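Long-range contacts in putative S41 protease (Bacteroides fragilis NCTC 9343, PDB 3K50), which is probably a serine endopeptidase of family S41, with a PDZ domain beside its protease domain, though its substrates are not known: residues Ser21-Glu26 with Leu344-Cys349; Gln25-Tyr30 with Ser55-Phe60; Trp29-Pro34 with Tyr264-Val269. All coordinates share one frame; numbering follows the deposited sequence. Where two conformers were deposited one is given.

Overall arrangement
From the N terminus, helix 18-26 and the turn after it supply the first partner of all three contacts. Contact 2 closes the short loop: Gln25-Tyr30 meets Ser55-Phe60, with helix 45-52 in between. Contact 3 closes a longer loop, from Trp29-Pro34 to the turn between strands 258-263 and 273-276. Contact 1 closes the longest, from Ser21-Glu26 to strand 342-352, and contact 3 is nested inside it. Contacts 2 and 3 share Trp29 and Tyr30. Contacts 1 and 3 fasten the N-terminal region to the antiparallel sheet with strand 342-352 and to its 264-269 loop. Contact 2 holds that region together internally. Arg24 O with Lys267 NZ and Glu26 with Arg268 join contacts 1 and 3.

Contact 1: Ser21-Glu26 with Leu344-Cys349; sequences SVMRQE and LNLVVC
Val22, Met23 and Glu26 of helix 18-26 pack on Leu344, Leu346 and Val348 in an alpha/beta layer, a helix laid on an antiparallel sheet. Helix and strand segments run nearly parallel, 15° apart, with their axes 9.4 Å from each other. Val22 CG1 lies 3.6 Å from Leu344 CD2, and the two side chains lie alongside, pointing opposite ways. The Met23 chain, a selenomethionine, runs across Leu344, nearly perpendicular to it. Met23 CG is 3.8 Å from Leu346 CD1. The other branch of Leu346 turns to Glu26: Leu346 CD2 is 3.9 Å from Glu26 CB. In Leu346, chi1 -176° puts CG opposite the backbone N, and chi2 71° then sets CD1 to Met23 and CD2 to Glu26. The carboxylate of Glu26 is engaged elsewhere, in a salt bridge with Arg268. Farther out, Phe48, Leu49 and Ala52 of helix 45-52 cover Met23, and Phe335 of the neighbouring strand touches Val22. Val348 and Cys349 both face Ala331, a classic beta bulge in the strand pair. No direct hydrogen bond joins the segments. One water lies between Glu26 O and Val348 O, 2.7 Å from Val348 O, while Val348 CG1 rests 3.7 Å from Glu26 O.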
loop_
_atom_site.group_PDB
_atom_site.type_symbol
_atom_site.label_atom_id
_atom_site.label_comp_id
_atom_site.label_asym_id
_atom_site.label_seq_id
_atom_site.Cartn_x
_atom_site.Cartn_y
_atom_site.Cartn_z
ATOM N N SER A 21 19.728 22.007 -1.706
ATOM C CA SER A 21 21.015 21.341 -1.595
ATOM C C SER A 21 20.886 19.831 -1.548
ATOM O O SER A 21 21.514 19.185 -2.355
ATOM C CB SER A 21 21.801 21.876 -0.397
ATOM O OG SER A 21 21.050 21.740 0.783
ATOM N N VAL A 22 20.082 19.270 -0.639
ATOM C CA VAL A 22 19.876 17.845 -0.595
ATOM C C VAL A 22 19.428 17.337 -1.984
ATOM O O VAL A 22 19.862 16.275 -2.396
ATOM C CB VAL A 22 18.901 17.443 0.528
ATOM C CG1 VAL A 22 17.544 18.084 0.308
ATOM C CG2 VAL A 22 18.789 15.908 0.606
HETATM N N MSE A 23 18.623 18.108 -2.731
HETATM C CA MSE A 23 18.160 17.640 -4.048
HETATM C C MSE A 23 19.280 17.696 -5.092
HETATM O O MSE A 23 19.469 16.785 -5.854
HETATM C CB MSE A 23 16.940 18.464 -4.550
HETATM C CG MSE A 23 15.628 18.067 -3.875
HETATM SE SE MSE A 23 14.110 19.088 -4.606
HETATM C CE MSE A 23 13.946 18.228 -6.368
ATOM N N ARG A 24 20.021 18.787 -5.133
ATOM C CA ARG A 24 21.063 18.900 -6.147
ATOM C C ARG A 24 22.148 17.784 -5.926
ATOM O O ARG A 24 22.766 17.338 -6.870
ATOM C CB ARG A 24 21.587 20.353 -6.243
ATOM C CG ARG A 24 20.542 21.251 -6.904
ATOM C CD ARG A 24 20.945 22.706 -7.155
ATOM N NE ARG A 24 19.847 23.539 -7.677
ATOM C CZ ARG A 24 19.418 23.568 -8.937
ATOM N NH1 ARG A 24 19.970 22.827 -9.883
ATOM N NH2 ARG A 24 18.414 24.366 -9.258
ATOM N N GLN A 25 22.314 17.297 -4.695
ATOM C CA GLN A 25 23.295 16.273 -4.433
ATOM C C GLN A 25 22.730 14.873 -4.628
ATOM O O GLN A 25 23.388 14.028 -5.231
ATOM C CB GLN A 25 23.866 16.411 -3.000
ATOM C CG GLN A 25 24.783 15.204 -2.541
ATOM C CD GLN A 25 26.001 14.875 -3.465
ATOM O OE1 GLN A 25 26.300 13.697 -3.709
ATOM N NE2 GLN A 25 26.679 15.912 -3.986
ATOM N N GLU A 26 21.510 14.631 -4.145
ATOM C CA GLU A 26 20.975 13.277 -4.033
ATOM C C GLU A 26 19.902 12.830 -5.014
ATOM O O GLU A 26 19.631 11.648 -5.103
ATOM C CB GLU A 26 20.327 13.123 -2.655
ATOM C CG GLU A 26 21.171 13.485 -1.465
ATOM C CD GLU A 26 22.298 12.510 -1.182
ATOM O OE1 GLU A 26 22.343 11.448 -1.792
ATOM O OE2 GLU A 26 23.143 12.814 -0.325
ATOM N N LEU A 344 11.644 14.835 3.435
ATOM C CA LEU A 344 11.685 14.876 1.962
ATOM C C LEU A 344 11.885 13.449 1.490
ATOM O O LEU A 344 12.946 12.875 1.737
ATOM C CB LEU A 344 12.847 15.706 1.456
ATOM C CG LEU A 344 13.166 15.679 -0.064
ATOM C CD1 LEU A 344 11.889 16.031 -0.860
ATOM C CD2 LEU A 344 14.299 16.640 -0.434
ATOM N N ASN A 345 10.829 12.851 0.928
ATOM C CA ASN A 345 10.881 11.524 0.330
ATOM C C ASN A 345 11.253 11.790 -1.125
ATOM O O ASN A 345 10.417 12.224 -1.915
ATOM C CB ASN A 345 9.562 10.798 0.478
ATOM C CG ASN A 345 9.323 10.314 1.919
ATOM O OD1 ASN A 345 8.445 10.814 2.636
ATOM N ND2 ASN A 345 10.149 9.393 2.355
ATOM N N LEU A 346 12.545 11.642 -1.425
ATOM C CA LEU A 346 13.101 12.003 -2.733
ATOM C C LEU A 346 13.443 10.839 -3.661
ATOM O O LEU A 346 13.996 9.850 -3.207
ATOM C CB LEU A 346 14.354 12.807 -2.470
ATOM C CG LEU A 346 15.126 13.416 -3.656
ATOM C CD1 LEU A 346 14.330 14.546 -4.250
ATOM C CD2 LEU A 346 16.513 13.929 -3.106
ATOM N N VAL A 347 13.105 10.940 -4.947
ATOM C CA VAL A 347 13.528 9.925 -5.918
ATOM C C VAL A 347 15.059 9.921 -5.942
ATOM O O VAL A 347 15.686 10.940 -6.251
ATOM C CB VAL A 347 12.988 10.192 -7.348
ATOM C CG1 VAL A 347 13.565 9.199 -8.356
ATOM C CG2 VAL A 347 11.500 10.130 -7.374
ATOM N N VAL A 348 15.648 8.770 -5.645
ATOM C CA VAL A 348 17.103 8.588 -5.623
ATOM C C VAL A 348 17.626 7.569 -6.674
ATOM O O VAL A 348 18.728 7.752 -7.230
ATOM C CB VAL A 348 17.604 8.190 -4.191
ATOM C CG1 VAL A 348 17.385 9.378 -3.235
ATOM C CG2 VAL A 348 16.964 6.872 -3.716
ATOM N N CYS A 349 16.848 6.549 -7.006
ATOM C CA CYS A 349 17.314 5.562 -7.988
ATOM C C CYS A 349 16.271 4.894 -8.820
ATOM O O CYS A 349 15.114 4.809 -8.464
ATOM C CB CYS A 349 18.109 4.438 -7.325
ATOM S SG CYS A 349 17.258 3.383 -6.112
HETATM O O HOH W 1 20.752 9.520 -7.344
#

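Contact 2: Gln25-Tyr30 with Ser55-Phe60; sequences QEYLWY and SMDNGF
Tyr27 and Trp29 reach from a type I beta turn, Tyr27 to Tyr30, toward a loop in which Asp57 and Asn58 are each the centre of an inverse gamma turn. This contact is internal to the S41 N-terminal region and joins the end of helix 18-26 to the loop after helix 45-52. The Tyr27 ring and the Asp57 carboxylate are nearly coplanar, 27° apart. Tyr27 OH donates to Asp57 OD2 at 2.6 Å, and the oxygen receives it on its anti lone pair. With CG of Tyr27 opposite the backbone N (chi1 -166°), the hydroxyl extends across to this loop. The same hydroxyl is hydrogen-bonded to Ala54 N, and Asp57 OD2 to Ser61 OG. Asp57 OD2 is thus held by two hydroxyls.

The Trp29 indole stands more steeply to the carboxylate, at 72°. One indole face carries Leu28 CD2, and selenomethionine Met56 lies over the opposite face. Met56 SE stands at a distance above it, near the normal of the Trp29 five-membered ring, 5.0 Å from its centroid, a Met-aromatic contact. The closer placing of the Met56 methyl is doubtful. The six-membered part of the indole reaches farther along the loop. Trp29 CZ3 is 3.8 Å from Asp57 CA. Phe60 meets it edge to edge, with Phe60 CD2 4.2 Å from Trp29 CH2. Within the loop, Phe60 N makes a weak bond to Asp57 OD1 at 3.0 Å.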
loop_
_atom_site.group_PDB
_atom_site.type_symbol
_atom_site.label_atom_id
_atom_site.label_comp_id
_atom_site.label_asym_id
_atom_site.label_seq_id
_atom_site.Cartn_x
_atom_site.Cartn_y
_atom_site.Cartn_z
ATOM N N GLN A 25 22.314 17.297 -4.695
ATOM C CA GLN A 25 23.295 16.273 -4.433
ATOM C C GLN A 25 22.730 14.873 -4.628
ATOM O O GLN A 25 23.388 14.028 -5.231
ATOM C CB GLN A 25 23.866 16.411 -3.000
ATOM C CG GLN A 25 24.783 15.204 -2.541
ATOM C CD GLN A 25 26.001 14.875 -3.465
ATOM O OE1 GLN A 25 26.300 13.697 -3.709
ATOM N NE2 GLN A 25 26.679 15.912 -3.986
ATOM N N GLU A 26 21.510 14.631 -4.145
ATOM C CA GLU A 26 20.975 13.277 -4.033
ATOM C C GLU A 26 19.902 12.830 -5.014
ATOM O O GLU A 26 19.631 11.648 -5.103
ATOM C CB GLU A 26 20.327 13.123 -2.655
ATOM C CG GLU A 26 21.171 13.485 -1.465
ATOM C CD GLU A 26 22.298 12.510 -1.182
ATOM O OE1 GLU A 26 22.343 11.448 -1.792
ATOM O OE2 GLU A 26 23.143 12.814 -0.325
ATOM N N TYR A 27 19.271 13.768 -5.704
ATOM C CA TYR A 27 18.188 13.478 -6.616
ATOM C C TYR A 27 18.626 12.694 -7.843
ATOM O O TYR A 27 19.612 13.062 -8.490
ATOM C CB TYR A 27 17.603 14.808 -7.103
ATOM C CG TYR A 27 16.265 14.802 -7.820
ATOM C CD1 TYR A 27 15.235 13.923 -7.462
ATOM C CD2 TYR A 27 15.964 15.799 -8.713
ATOM C CE1 TYR A 27 13.983 13.987 -8.102
ATOM C CE2 TYR A 27 14.668 15.916 -9.328
ATOM C CZ TYR A 27 13.694 15.005 -8.996
ATOM O OH TYR A 27 12.433 15.101 -9.545
ATOM N N LEU A 28 17.858 11.646 -8.188
ATOM C CA LEU A 28 18.116 10.854 -9.375
ATOM C C LEU A 28 18.236 11.764 -10.570
ATOM O O LEU A 28 19.180 11.630 -11.366
ATOM C CB LEU A 28 17.003 9.831 -9.671
ATOM C CG LEU A 28 17.180 8.916 -10.889
ATOM C CD1 LEU A 28 18.426 8.019 -10.807
ATOM C CD2 LEU A 28 15.936 8.089 -11.124
ATOM N N TRP A 29 17.301 12.704 -10.668
ATOM C CA TRP A 29 17.181 13.564 -11.833
ATOM C C TRP A 29 17.705 14.983 -11.593
ATOM O O TRP A 29 17.144 15.960 -12.057
ATOM C CB TRP A 29 15.689 13.608 -12.231
ATOM C CG TRP A 29 15.112 12.309 -12.726
ATOM C CD1 TRP A 29 15.680 11.497 -13.662
ATOM C CD2 TRP A 29 13.842 11.685 -12.398
ATOM N NE1 TRP A 29 14.906 10.415 -13.880
ATOM C CE2 TRP A 29 13.770 10.495 -13.136
ATOM C CE3 TRP A 29 12.815 11.977 -11.519
ATOM C CZ2 TRP A 29 12.684 9.633 -13.073
ATOM C CZ3 TRP A 29 11.730 11.122 -11.441
ATOM C CH2 TRP A 29 11.665 9.964 -12.208
ATOM N N TYR A 30 18.790 15.117 -10.868
ATOM C CA TYR A 30 19.285 16.447 -10.547
ATOM C C TYR A 30 19.586 17.245 -11.828
ATOM O O TYR A 30 19.449 18.439 -11.861
ATOM C CB TYR A 30 20.524 16.368 -9.633
ATOM C CG TYR A 30 21.814 15.976 -10.320
ATOM C CD1 TYR A 30 22.185 14.654 -10.455
ATOM C CD2 TYR A 30 22.662 16.950 -10.857
ATOM C CE1 TYR A 30 23.353 14.310 -11.140
ATOM C CE2 TYR A 30 23.838 16.612 -11.527
ATOM C CZ TYR A 30 24.190 15.310 -11.653
ATOM O OH TYR A 30 25.356 14.984 -12.323
ATOM N N SER A 55 10.292 17.076 -14.679
ATOM C CA SER A 55 8.944 16.823 -15.204
ATOM C C SER A 55 8.549 15.363 -15.159
ATOM O O SER A 55 7.367 15.072 -15.149
ATOM C CB SER A 55 8.805 17.327 -16.618
ATOM O OG SER A 55 9.087 18.706 -16.653
HETATM N N MSE A 56 9.540 14.467 -15.092
HETATM C CA MSE A 56 9.270 13.017 -15.010
HETATM C C MSE A 56 8.735 12.641 -13.652
HETATM O O MSE A 56 8.133 11.591 -13.504
HETATM C CB MSE A 56 10.524 12.202 -15.273
HETATM C CG MSE A 56 11.150 12.372 -16.687
HETATM SE SE MSE A 56 12.349 13.830 -16.836
HETATM C CE MSE A 56 13.956 13.200 -15.735
ATOM N N ASP A 57 8.915 13.525 -12.667
ATOM C CA ASP A 57 8.522 13.241 -11.267
ATOM C C ASP A 57 7.047 13.547 -11.046
ATOM O O ASP A 57 6.722 14.594 -10.539
ATOM C CB ASP A 57 9.397 14.079 -10.339
ATOM C CG ASP A 57 9.496 13.515 -8.938
ATOM O OD1 ASP A 57 8.493 12.957 -8.417
ATOM O OD2 ASP A 57 10.593 13.667 -8.368
ATOM N N ASN A 58 6.194 12.579 -11.405
ATOM C CA ASN A 58 4.740 12.666 -11.317
ATOM C C ASN A 58 4.256 12.369 -9.900
ATOM O O ASN A 58 3.590 11.361 -9.634
ATOM C CB ASN A 58 4.101 11.694 -12.318
ATOM C CG ASN A 58 2.586 11.867 -12.434
ATOM O OD1 ASN A 58 2.068 12.971 -12.330
ATOM N ND2 ASN A 58 1.876 10.768 -12.645
ATOM N N GLY A 59 4.619 13.233 -8.963
ATOM C CA GLY A 59 4.225 12.999 -7.592
ATOM C C GLY A 59 4.963 11.876 -6.911
ATOM O O GLY A 59 4.510 11.389 -5.859
ATOM N N PHE A 60 6.125 11.492 -7.438
ATOM C CA PHE A 60 6.894 10.446 -6.771
ATOM C C PHE A 60 7.571 11.032 -5.512
ATOM O O PHE A 60 7.372 10.566 -4.382
ATOM C CB PHE A 60 7.880 9.787 -7.707
ATOM C CG PHE A 60 7.301 9.351 -9.027
ATOM C CD1 PHE A 60 6.017 8.829 -9.119
ATOM C CD2 PHE A 60 8.071 9.401 -10.161
ATOM C CE1 PHE A 60 5.512 8.442 -10.332
ATOM C CE2 PHE A 60 7.573 8.992 -11.386
ATOM C CZ PHE A 60 6.306 8.493 -11.468
#

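Contact 3: Trp29-Pro34 with Tyr264-Val269; sequences WYRDMP and YSDKRV
The Tyr30 ring lies between two extended side chains, with CG of Arg31 over one face and CD of Lys267 over the other. The aliphatic part of Lys267 makes a CH-pi contact, CD lying 3.8 Å from the ring centroid. Its ammonium follows as a cation-pi partner, with NZ 4.0 Å from that centroid and 27° off the ring normal. At the ring edge, in plane, are Ser265 CB and Asp266 OD1. Tyr30 OH donates to Asp266 OD1 in a very short modelled bond of 2.4 Å, and ring and carboxylate planes are 56° apart. Arg31 comes side-on to the other oxygen. Its NE and NH2 both bond Asp266 OD2, at 3.1 and 2.9 Å, from opposite faces of the carboxylate plane. The guanidinium is turned 81° from that plane. The receiving loop is a type I turn from Ser265 to Arg268, and Ser265 OG accepts from Lys267 N at 3.1 Å, an ST turn. Lys267 NZ is also hydrogen-bonded to Arg24 O, in helix 18-26. This surface contact thus joins the N-terminal region to the protease domain by charge and ring together. The nearby guanidinium and the tyrosine hydroxyl probably keep Asp266 ionised.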
loop_
_atom_site.group_PDB
_atom_site.type_symbol
_atom_site.label_atom_id
_atom_site.label_comp_id
_atom_site.label_asym_id
_atom_site.label_seq_id
_atom_site.Cartn_x
_atom_site.Cartn_y
_atom_site.Cartn_z
ATOM N N TRP A 29 17.301 12.704 -10.668
ATOM C CA TRP A 29 17.181 13.564 -11.833
ATOM C C TRP A 29 17.705 14.983 -11.593
ATOM O O TRP A 29 17.144 15.960 -12.057
ATOM C CB TRP A 29 15.689 13.608 -12.231
ATOM C CG TRP A 29 15.112 12.309 -12.726
ATOM C CD1 TRP A 29 15.680 11.497 -13.662
ATOM C CD2 TRP A 29 13.842 11.685 -12.398
ATOM N NE1 TRP A 29 14.906 10.415 -13.880
ATOM C CE2 TRP A 29 13.770 10.495 -13.136
ATOM C CE3 TRP A 29 12.815 11.977 -11.519
ATOM C CZ2 TRP A 29 12.684 9.633 -13.073
ATOM C CZ3 TRP A 29 11.730 11.122 -11.441
ATOM C CH2 TRP A 29 11.665 9.964 -12.208
ATOM N N TYR A 30 18.790 15.117 -10.868
ATOM C CA TYR A 30 19.285 16.447 -10.547
ATOM C C TYR A 30 19.586 17.245 -11.828
ATOM O O TYR A 30 19.449 18.439 -11.861
ATOM C CB TYR A 30 20.524 16.368 -9.633
ATOM C CG TYR A 30 21.814 15.976 -10.320
ATOM C CD1 TYR A 30 22.185 14.654 -10.455
ATOM C CD2 TYR A 30 22.662 16.950 -10.857
ATOM C CE1 TYR A 30 23.353 14.310 -11.140
ATOM C CE2 TYR A 30 23.838 16.612 -11.527
ATOM C CZ TYR A 30 24.190 15.310 -11.653
ATOM O OH TYR A 30 25.356 14.984 -12.323
ATOM N N ARG A 31 20.026 16.586 -12.884
ATOM C CA ARG A 31 20.374 17.307 -14.097
ATOM C C ARG A 31 19.185 17.954 -14.814
ATOM O O ARG A 31 19.371 18.818 -15.682
ATOM C CB ARG A 31 21.051 16.349 -15.077
ATOM C CG ARG A 31 22.467 15.920 -14.713
ATOM C CD ARG A 31 22.977 14.999 -15.827
ATOM N NE ARG A 31 24.351 14.616 -15.587
ATOM C CZ ARG A 31 25.411 15.370 -15.868
ATOM N NH1 ARG A 31 25.264 16.564 -16.405
ATOM N NH2 ARG A 31 26.632 14.940 -15.587
ATOM N N ASP A 32 17.989 17.477 -14.485
ATOM C CA ASP A 32 16.747 17.901 -15.107
ATOM C C ASP A 32 15.930 18.822 -14.196
ATOM O O ASP A 32 14.782 19.122 -14.486
ATOM C CB ASP A 32 15.947 16.655 -15.513
ATOM C CG ASP A 32 16.617 15.887 -16.612
ATOM O OD1 ASP A 32 16.828 16.474 -17.690
ATOM O OD2 ASP A 32 16.940 14.706 -16.396
HETATM N N MSE A 33 16.528 19.291 -13.114
HETATM C CA MSE A 33 15.876 20.303 -12.329
HETATM C C MSE A 33 15.955 21.627 -13.062
HETATM O O MSE A 33 16.875 21.847 -13.844
HETATM C CB MSE A 33 16.548 20.505 -10.956
HETATM C CG MSE A 33 16.411 19.321 -10.010
HETATM SE SE MSE A 33 17.589 19.423 -8.460
HETATM C CE MSE A 33 16.831 21.061 -7.641
ATOM N N PRO A 34 14.938 22.485 -12.895
ATOM C CA PRO A 34 15.001 23.907 -13.365
ATOM C C PRO A 34 16.247 24.620 -12.894
ATOM O O PRO A 34 16.853 24.204 -11.911
ATOM C CB PRO A 34 13.783 24.544 -12.705
ATOM C CG PRO A 34 12.777 23.393 -12.627
ATOM C CD PRO A 34 13.590 22.101 -12.452
ATOM N N TYR A 264 21.556 4.692 -9.276
ATOM C CA TYR A 264 21.489 6.090 -8.851
ATOM C C TYR A 264 22.032 7.022 -9.955
ATOM O O TYR A 264 22.393 6.554 -11.032
ATOM C CB TYR A 264 22.273 6.238 -7.546
ATOM C CG TYR A 264 21.591 5.555 -6.376
ATOM C CD1 TYR A 264 21.636 4.174 -6.223
ATOM C CD2 TYR A 264 20.968 6.291 -5.391
ATOM C CE1 TYR A 264 21.032 3.530 -5.158
ATOM C CE2 TYR A 264 20.344 5.635 -4.304
ATOM C CZ TYR A 264 20.385 4.263 -4.211
ATOM O OH TYR A 264 19.780 3.620 -3.151
ATOM N N SER A 265 22.133 8.321 -9.679
ATOM C CA SER A 265 22.608 9.309 -10.672
ATOM C C SER A 265 24.120 9.189 -10.793
ATOM O O SER A 265 24.732 8.483 -10.010
ATOM C CB SER A 265 22.298 10.726 -10.219
ATOM O OG SER A 265 23.219 11.125 -9.159
ATOM N N ASP A 266 24.723 9.904 -11.735
ATOM C CA ASP A 266 26.186 9.876 -11.889
ATOM C C ASP A 266 26.964 10.459 -10.713
ATOM O O ASP A 266 28.147 10.323 -10.681
ATOM C CB ASP A 266 26.652 10.452 -13.221
ATOM C CG ASP A 266 26.201 11.899 -13.488
ATOM O OD1 ASP A 266 25.877 12.655 -12.562
ATOM O OD2 ASP A 266 26.203 12.260 -14.691
ATOM N N LYS A 267 26.306 11.085 -9.753
ATOM C CA LYS A 267 26.951 11.576 -8.564
ATOM C C LYS A 267 26.880 10.560 -7.430
ATOM O O LYS A 267 27.473 10.807 -6.392
ATOM C CB LYS A 267 26.243 12.842 -8.010
ATOM C CG LYS A 267 26.505 14.170 -8.736
ATOM C CD LYS A 267 25.552 15.209 -8.212
ATOM C CE LYS A 267 26.040 16.614 -8.479
ATOM N NZ LYS A 267 25.015 17.610 -8.108
ATOM N N ARG A 268 26.049 9.517 -7.561
ATOM C CA ARG A 268 25.833 8.571 -6.466
ATOM C C ARG A 268 25.988 7.093 -6.870
ATOM O O ARG A 268 25.275 6.201 -6.406
ATOM C CB ARG A 268 24.467 8.860 -5.814
ATOM C CG ARG A 268 24.400 10.149 -4.951
ATOM C CD ARG A 268 25.213 9.986 -3.631
ATOM N NE ARG A 268 25.275 11.188 -2.780
ATOM C CZ ARG A 268 25.977 11.281 -1.638
ATOM N NH1 ARG A 268 26.694 10.260 -1.167
ATOM N NH2 ARG A 268 25.968 12.403 -0.941
ATOM N N VAL A 269 26.992 6.848 -7.721
ATOM C CA VAL A 269 27.372 5.488 -8.206
ATOM C C VAL A 269 27.697 4.540 -7.053
ATOM O O VAL A 269 27.333 3.358 -7.084
ATOM C CB VAL A 269 28.595 5.495 -9.212
ATOM C CG1 VAL A 269 29.934 5.969 -8.558
ATOM C CG2 VAL A 269 28.793 4.123 -9.809
#